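Local coordinates for migration inhibitory factor (Trichinella spiralis, PDB 1HFO), which is a parasite homologue of macrophage migration inhibitory factor, a small cytokine-like protein of the MIF family that assembles as a trimer, at residues 5-10 with 39-44; 12-17 with 85-90. All coordinates share one frame; numbering follows the deposited sequence.

Interaction 1 of 2, residues 5-10 with 39-44; sequences LNTNIK and VHINTD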
loop_
_atom_site.group_PDB
_atom_site.type_symbol
_atom_site.label_atom_id
_atom_site.label_comp_id
_atom_site.label_asym_id
_atom_site.label_seq_id
_atom_site.Cartn_x
_atom_site.Cartn_y
_atom_site.Cartn_z
ATOM N N LEU A 5 -1.086 -1.132 -8.252
ATOM C CA LEU A 5 -2.053 -2.228 -8.303
ATOM C C LEU A 5 -1.481 -3.549 -7.824
ATOM O O LEU A 5 -0.326 -3.896 -8.101
ATOM C CB LEU A 5 -2.547 -2.393 -9.740
ATOM C CG LEU A 5 -3.720 -3.332 -10.021
ATOM C CD1 LEU A 5 -4.985 -2.686 -9.494
ATOM C CD2 LEU A 5 -3.849 -3.570 -11.546
ATOM N N ASN A 6 -2.310 -4.292 -7.100
ATOM C CA ASN A 6 -1.935 -5.604 -6.615
ATOM C C ASN A 6 -2.895 -6.580 -7.291
ATOM O O ASN A 6 -4.107 -6.351 -7.332
ATOM C CB ASN A 6 -2.081 -5.671 -5.097
ATOM C CG ASN A 6 -1.243 -4.625 -4.404
ATOM O OD1 ASN A 6 -1.731 -3.541 -4.060
ATOM N ND2 ASN A 6 0.037 -4.925 -4.225
ATOM N N THR A 7 -2.346 -7.660 -7.820
ATOM C CA THR A 7 -3.173 -8.622 -8.540
ATOM C C THR A 7 -2.683 -10.053 -8.390
ATOM O O THR A 7 -1.509 -10.299 -8.102
ATOM C CB THR A 7 -3.207 -8.247 -10.045
ATOM O OG1 THR A 7 -4.039 -9.171 -10.759
ATOM C CG2 THR A 7 -1.805 -8.287 -10.632
ATOM N N ASN A 8 -3.593 -11.004 -8.606
ATOM C CA ASN A 8 -3.239 -12.411 -8.517
ATOM C C ASN A 8 -2.839 -13.011 -9.862
ATOM O O ASN A 8 -2.378 -14.150 -9.919
ATOM C CB ASN A 8 -4.392 -13.235 -7.915
ATOM C CG ASN A 8 -5.756 -12.850 -8.468
ATOM O OD1 ASN A 8 -5.874 -12.310 -9.568
ATOM N ND2 ASN A 8 -6.813 -13.157 -7.699
ATOM N N ILE A 9 -2.991 -12.250 -10.943
ATOM C CA ILE A 9 -2.612 -12.778 -12.248
ATOM C C ILE A 9 -1.105 -12.955 -12.342
ATOM O O ILE A 9 -0.356 -12.509 -11.473
ATOM C CB ILE A 9 -3.083 -11.879 -13.412
ATOM C CG1 ILE A 9 -2.368 -10.532 -13.366
ATOM C CG2 ILE A 9 -4.582 -11.713 -13.380
ATOM C CD1 ILE A 9 -2.808 -9.613 -14.457
ATOM N N LYS A 10 -0.659 -13.602 -13.410
ATOM C CA LYS A 10 0.755 -13.872 -13.613
ATOM C C LYS A 10 1.487 -12.699 -14.257
ATOM O O LYS A 10 0.899 -11.944 -15.025
ATOM C CB LYS A 10 0.911 -15.125 -14.481
ATOM C CG LYS A 10 0.306 -16.386 -13.866
ATOM C CD LYS A 10 0.241 -17.529 -14.877
ATOM C CE LYS A 10 1.625 -17.961 -15.335
ATOM N NZ LYS A 10 2.458 -18.432 -14.188
ATOM N N VAL A 39 3.928 4.328 -12.177
ATOM C CA VAL A 39 3.017 3.194 -12.299
ATOM C C VAL A 39 3.692 1.960 -11.752
ATOM O O VAL A 39 4.839 1.659 -12.078
ATOM C CB VAL A 39 2.639 2.940 -13.761
ATOM C CG1 VAL A 39 1.699 1.692 -13.839
ATOM C CG2 VAL A 39 1.935 4.154 -14.329
ATOM N N HIS A 40 2.944 1.199 -10.951
ATOM C CA HIS A 40 3.472 0.005 -10.321
ATOM C C HIS A 40 2.421 -1.097 -10.357
ATOM O O HIS A 40 1.249 -0.818 -10.110
ATOM C CB HIS A 40 3.771 0.311 -8.859
ATOM C CG HIS A 40 3.991 -0.902 -8.009
ATOM N ND1 HIS A 40 3.276 -1.134 -6.853
ATOM C CD2 HIS A 40 4.873 -1.921 -8.118
ATOM C CE1 HIS A 40 3.713 -2.244 -6.285
ATOM N NE2 HIS A 40 4.683 -2.739 -7.033
ATOM N N ILE A 41 2.851 -2.313 -10.676
ATOM C CA ILE A 41 1.942 -3.458 -10.643
ATOM C C ILE A 41 2.678 -4.592 -9.956
ATOM O O ILE A 41 3.806 -4.937 -10.312
ATOM C CB ILE A 41 1.463 -3.909 -12.043
ATOM C CG1 ILE A 41 0.406 -5.007 -11.877
ATOM C CG2 ILE A 41 2.645 -4.407 -12.870
ATOM C CD1 ILE A 41 -0.394 -5.295 -13.154
ATOM N N ASN A 42 2.035 -5.140 -8.930
ATOM C CA ASN A 42 2.571 -6.233 -8.136
ATOM C C ASN A 42 1.708 -7.440 -8.501
ATOM O O ASN A 42 0.526 -7.491 -8.162
ATOM C CB ASN A 42 2.418 -5.885 -6.659
ATOM C CG ASN A 42 3.018 -6.924 -5.749
ATOM O OD1 ASN A 42 3.809 -7.754 -6.176
ATOM N ND2 ASN A 42 2.651 -6.869 -4.469
ATOM N N THR A 43 2.305 -8.390 -9.211
ATOM C CA THR A 43 1.578 -9.572 -9.689
ATOM C C THR A 43 1.861 -10.833 -8.899
ATOM O O THR A 43 2.699 -10.848 -7.995
ATOM C CB THR A 43 1.942 -9.869 -11.160
ATOM O OG1 THR A 43 3.365 -9.999 -11.272
ATOM C CG2 THR A 43 1.456 -8.749 -12.087
ATOM N N ASP A 44 1.168 -11.907 -9.277
ATOM C CA ASP A 44 1.336 -13.209 -8.642
ATOM C C ASP A 44 1.112 -13.153 -7.138
ATOM O O ASP A 44 1.799 -13.817 -6.363
ATOM C CB ASP A 44 2.730 -13.746 -8.938
ATOM C CG ASP A 44 2.891 -14.164 -10.386
ATOM O OD1 ASP A 44 2.207 -15.130 -10.797
ATOM O OD2 ASP A 44 3.691 -13.532 -11.107
HETATM O O HOH W 1 3.272 -16.760 -12.562
#

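Interaction 2 of 2, residues 12-17 with 85-90; sequences TDVPSD and TKLGIP. Unlike the reference sequence in segment 85-90: Thr85 (reference Lys).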
loop_
_atom_site.group_PDB
_atom_site.type_symbol
_atom_site.label_atom_id
_atom_site.label_comp_id
_atom_site.label_asym_id
_atom_site.label_seq_id
_atom_site.Cartn_x
_atom_site.Cartn_y
_atom_site.Cartn_z
ATOM N N THR A 12 3.756 -12.853 -16.447
ATOM C CA THR A 12 3.868 -13.089 -17.872
ATOM C C THR A 12 2.569 -12.715 -18.589
ATOM O O THR A 12 2.506 -12.709 -19.821
ATOM C CB THR A 12 4.258 -14.553 -18.137
ATOM O OG1 THR A 12 4.684 -14.694 -19.495
ATOM C CG2 THR A 12 3.089 -15.475 -17.846
ATOM N N ASP A 13 1.537 -12.375 -17.823
ATOM C CA ASP A 13 0.271 -11.982 -18.421
ATOM C C ASP A 13 0.075 -10.470 -18.447
ATOM O O ASP A 13 -0.983 -9.966 -18.829
ATOM C CB ASP A 13 -0.884 -12.692 -17.719
ATOM C CG ASP A 13 -1.031 -14.145 -18.176
ATOM O OD1 ASP A 13 -0.361 -14.550 -19.163
ATOM O OD2 ASP A 13 -1.818 -14.883 -17.566
ATOM N N VAL A 14 1.103 -9.747 -18.021
ATOM C CA VAL A 14 1.088 -8.283 -18.062
ATOM C C VAL A 14 1.798 -7.976 -19.388
ATOM O O VAL A 14 2.967 -8.325 -19.577
ATOM C CB VAL A 14 1.896 -7.653 -16.897
ATOM C CG1 VAL A 14 1.893 -6.130 -17.031
ATOM C CG2 VAL A 14 1.286 -8.043 -15.562
ATOM N N PRO A 15 1.094 -7.342 -20.319
ATOM C CA PRO A 15 1.723 -7.032 -21.608
ATOM C C PRO A 15 2.906 -6.068 -21.495
ATOM O O PRO A 15 3.006 -5.303 -20.536
ATOM C CB PRO A 15 0.570 -6.452 -22.415
ATOM C CG PRO A 15 -0.260 -5.781 -21.356
ATOM C CD PRO A 15 -0.268 -6.795 -20.242
ATOM N N SER A 16 3.791 -6.109 -22.493
ATOM C CA SER A 16 4.972 -5.257 -22.531
ATOM C C SER A 16 4.622 -3.763 -22.551
ATOM O O SER A 16 5.431 -2.942 -22.122
ATOM C CB SER A 16 5.814 -5.604 -23.760
ATOM O OG SER A 16 5.097 -5.311 -24.939
ATOM N N ASP A 17 3.438 -3.412 -23.058
ATOM C CA ASP A 17 3.023 -2.007 -23.095
ATOM C C ASP A 17 2.086 -1.622 -21.960
ATOM O O ASP A 17 1.341 -0.649 -22.064
ATOM C CB ASP A 17 2.336 -1.657 -24.412
ATOM C CG ASP A 17 1.162 -2.563 -24.729
ATOM O OD1 ASP A 17 0.766 -3.384 -23.877
ATOM O OD2 ASP A 17 0.619 -2.442 -25.843
ATOM N N THR A 85 -9.031 -4.410 -20.280
ATOM C CA THR A 85 -8.458 -4.651 -21.602
ATOM C C THR A 85 -7.029 -5.195 -21.595
ATOM O O THR A 85 -6.696 -6.091 -22.369
ATOM C CB THR A 85 -8.490 -3.360 -22.443
ATOM O OG1 THR A 85 -9.850 -2.947 -22.626
ATOM C CG2 THR A 85 -7.829 -3.579 -23.808
ATOM N N LYS A 86 -6.178 -4.665 -20.717
ATOM C CA LYS A 86 -4.780 -5.087 -20.665
ATOM C C LYS A 86 -4.455 -6.319 -19.835
ATOM O O LYS A 86 -3.525 -7.066 -20.156
ATOM C CB LYS A 86 -3.908 -3.931 -20.162
ATOM C CG LYS A 86 -3.930 -2.699 -21.032
ATOM C CD LYS A 86 -3.352 -2.959 -22.425
ATOM C CE LYS A 86 -3.469 -1.702 -23.277
ATOM N NZ LYS A 86 -2.953 -1.939 -24.666
ATOM N N LEU A 87 -5.202 -6.523 -18.756
ATOM C CA LEU A 87 -4.956 -7.650 -17.874
ATOM C C LEU A 87 -6.048 -8.709 -17.942
ATOM O O LEU A 87 -5.869 -9.814 -17.425
ATOM C CB LEU A 87 -4.817 -7.147 -16.442
ATOM C CG LEU A 87 -3.888 -5.931 -16.318
ATOM C CD1 LEU A 87 -3.753 -5.566 -14.858
ATOM C CD2 LEU A 87 -2.519 -6.232 -16.914
ATOM N N GLY A 88 -7.171 -8.355 -18.553
ATOM C CA GLY A 88 -8.271 -9.294 -18.690
ATOM C C GLY A 88 -9.068 -9.535 -17.421
ATOM O O GLY A 88 -9.881 -10.459 -17.360
ATOM N N ILE A 89 -8.859 -8.695 -16.413
ATOM C CA ILE A 89 -9.573 -8.856 -15.143
ATOM C C ILE A 89 -10.975 -8.255 -15.205
ATOM O O ILE A 89 -11.164 -7.138 -15.686
ATOM C CB ILE A 89 -8.809 -8.173 -13.974
ATOM C CG1 ILE A 89 -7.371 -8.689 -13.892
ATOM C CG2 ILE A 89 -9.518 -8.467 -12.653
ATOM C CD1 ILE A 89 -6.538 -7.987 -12.797
ATOM N N PRO A 90 -11.991 -8.998 -14.722
ATOM C CA PRO A 90 -13.373 -8.515 -14.729
ATOM C C PRO A 90 -13.510 -7.229 -13.912
ATOM O O PRO A 90 -12.934 -7.112 -12.832
ATOM C CB PRO A 90 -14.151 -9.669 -14.095
ATOM C CG PRO A 90 -13.320 -10.871 -14.413
ATOM C CD PRO A 90 -11.913 -10.383 -14.223
HETATM O O HOH W 2 -3.746 -9.702 -20.586
HETATM O O HOH W 3 -1.805 -4.876 -24.608
#

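Interaction 1 of 2, residues 5-10 with 39-44
Leu5 and Ile41 stand side by side on the sheet face turned to the helices, their methyls CD2 and CD1 4.2 Å apart. Next along that face, CG2 of Thr7 lies 3.6 Å from CG2 of Thr43; chi1 of -179° puts the Thr7 hydroxyl OG1 anti to the backbone N and CG2 toward Thr43, and OG1 accepts from Ile9 N in an ST turn and hydrogen-bonds to Ala56 O. Beta-branched residues such as Ile41 and Thr7 favour extended backbone, and leucine adds further methyls for the core. The backbones beneath are paired in parallel: Leu5 N reaches His40 O, Leu5 O receives Asn42 N at 2.8 Å, and Thr7 N closes the set on Asn42 O. This is one of the beta-alpha-beta units of the MIF fold, in which helix 18-30 carries the chain from strand 2-7 to strand 38-42. Beyond the strands, Asp44 N still finds Ile9 O at 2.7 Å, so backbone pairing continues past the regular strands. Asp44, at positive phi, swings its carboxylate over the backbone of Lys10, OD1 lying 3.4 Å from Lys10 CA, while OD2 accepts from Ala11 N. Lys10 curls round, bent at chi3 and chi4, and a single water bridges its NZ to Asp44 OD1. On the other face Asn6 and Asn42 cross, their amide planes 76° apart, close to the third subunit. His40, paired through ND1 with Thr4 and through NE2 with Gln45 of the second subunit, sits where the sheet continues into that chain as an antiparallel ladder.

Interaction 2 of 2, residues 12-17 with 85-90
Pro15 lays the CD edge of its ring against the end of helix 69-87: CD is 3.3 Å from Lys86 O and 4.1 Å from the Leu87 methyl CD2, the ring crossing the leucine side chain at about a right angle. In the MIF fold this joins the loop that leads from strand 2-7 into helix 18-30 to the C-terminal end of helix 69-87. A proline suits the place because its rigid ring presents CH groups that pack on Lys86 O and Leu87 CD2, and its restricted phi is consistent with the turn of the chain ahead of helix 18-30. Leu87 meets the loop through the same CD2, which also approaches CG1 of Val14 at 4.4 Å; with CG anti to the carbonyl carbon (chi1 -47°), the side chain leans inward, where it packs on Phe18, Leu5 and Ile41. Val14 likewise faces two ways, touching Ile41 and Thr43 of its own chain and Gln46 of the second subunit. Gly88 then ends the helix with a positive phi of 75°, a conformation that glycine adopts easily. The last turn of such a helix has carbonyls without a backbone partner further on, and a water takes up one here, donating to Lys86 O at 2.7 Å and, more loosely, to Asp13 O. Lys86 bends at chi2 and runs its aliphatic chain over Phe18 and Ser21 toward Asp17, farther along the loop at the N-cap position of helix 18-30, although the Asp17 carboxylate makes no capping bond and is turned to Lys86. Their opposite charges make a long salt bridge, with NZ 3.8 Å from Asp17 OD2. A second water bridges the pair, accepting from Lys86 NZ at 3.2 Å and donating to Asp17 OD1.

The two contacts have centres about 10 Å apart, on the same side of the chain's centre, and their segments alternate in sequence: 5-10, 12-17, 39-44, 85-90. Interaction 1 joins neighbouring parallel strands of the sheet, whereas interaction 2 joins the loop before helix 18-30 to the end of helix 69-87; both lie at one end of the alpha/beta sandwich. They meet directly where Ile9 and Ile41 pack on Leu87, Thr7 on Ile89, and Thr43 on Val14. The crossover supplies both strands of interaction 1 and one side of interaction 2, and helix 69-87 the other side. Strand 38-42 also pairs with a second subunit, which connects this layered core to the trimer.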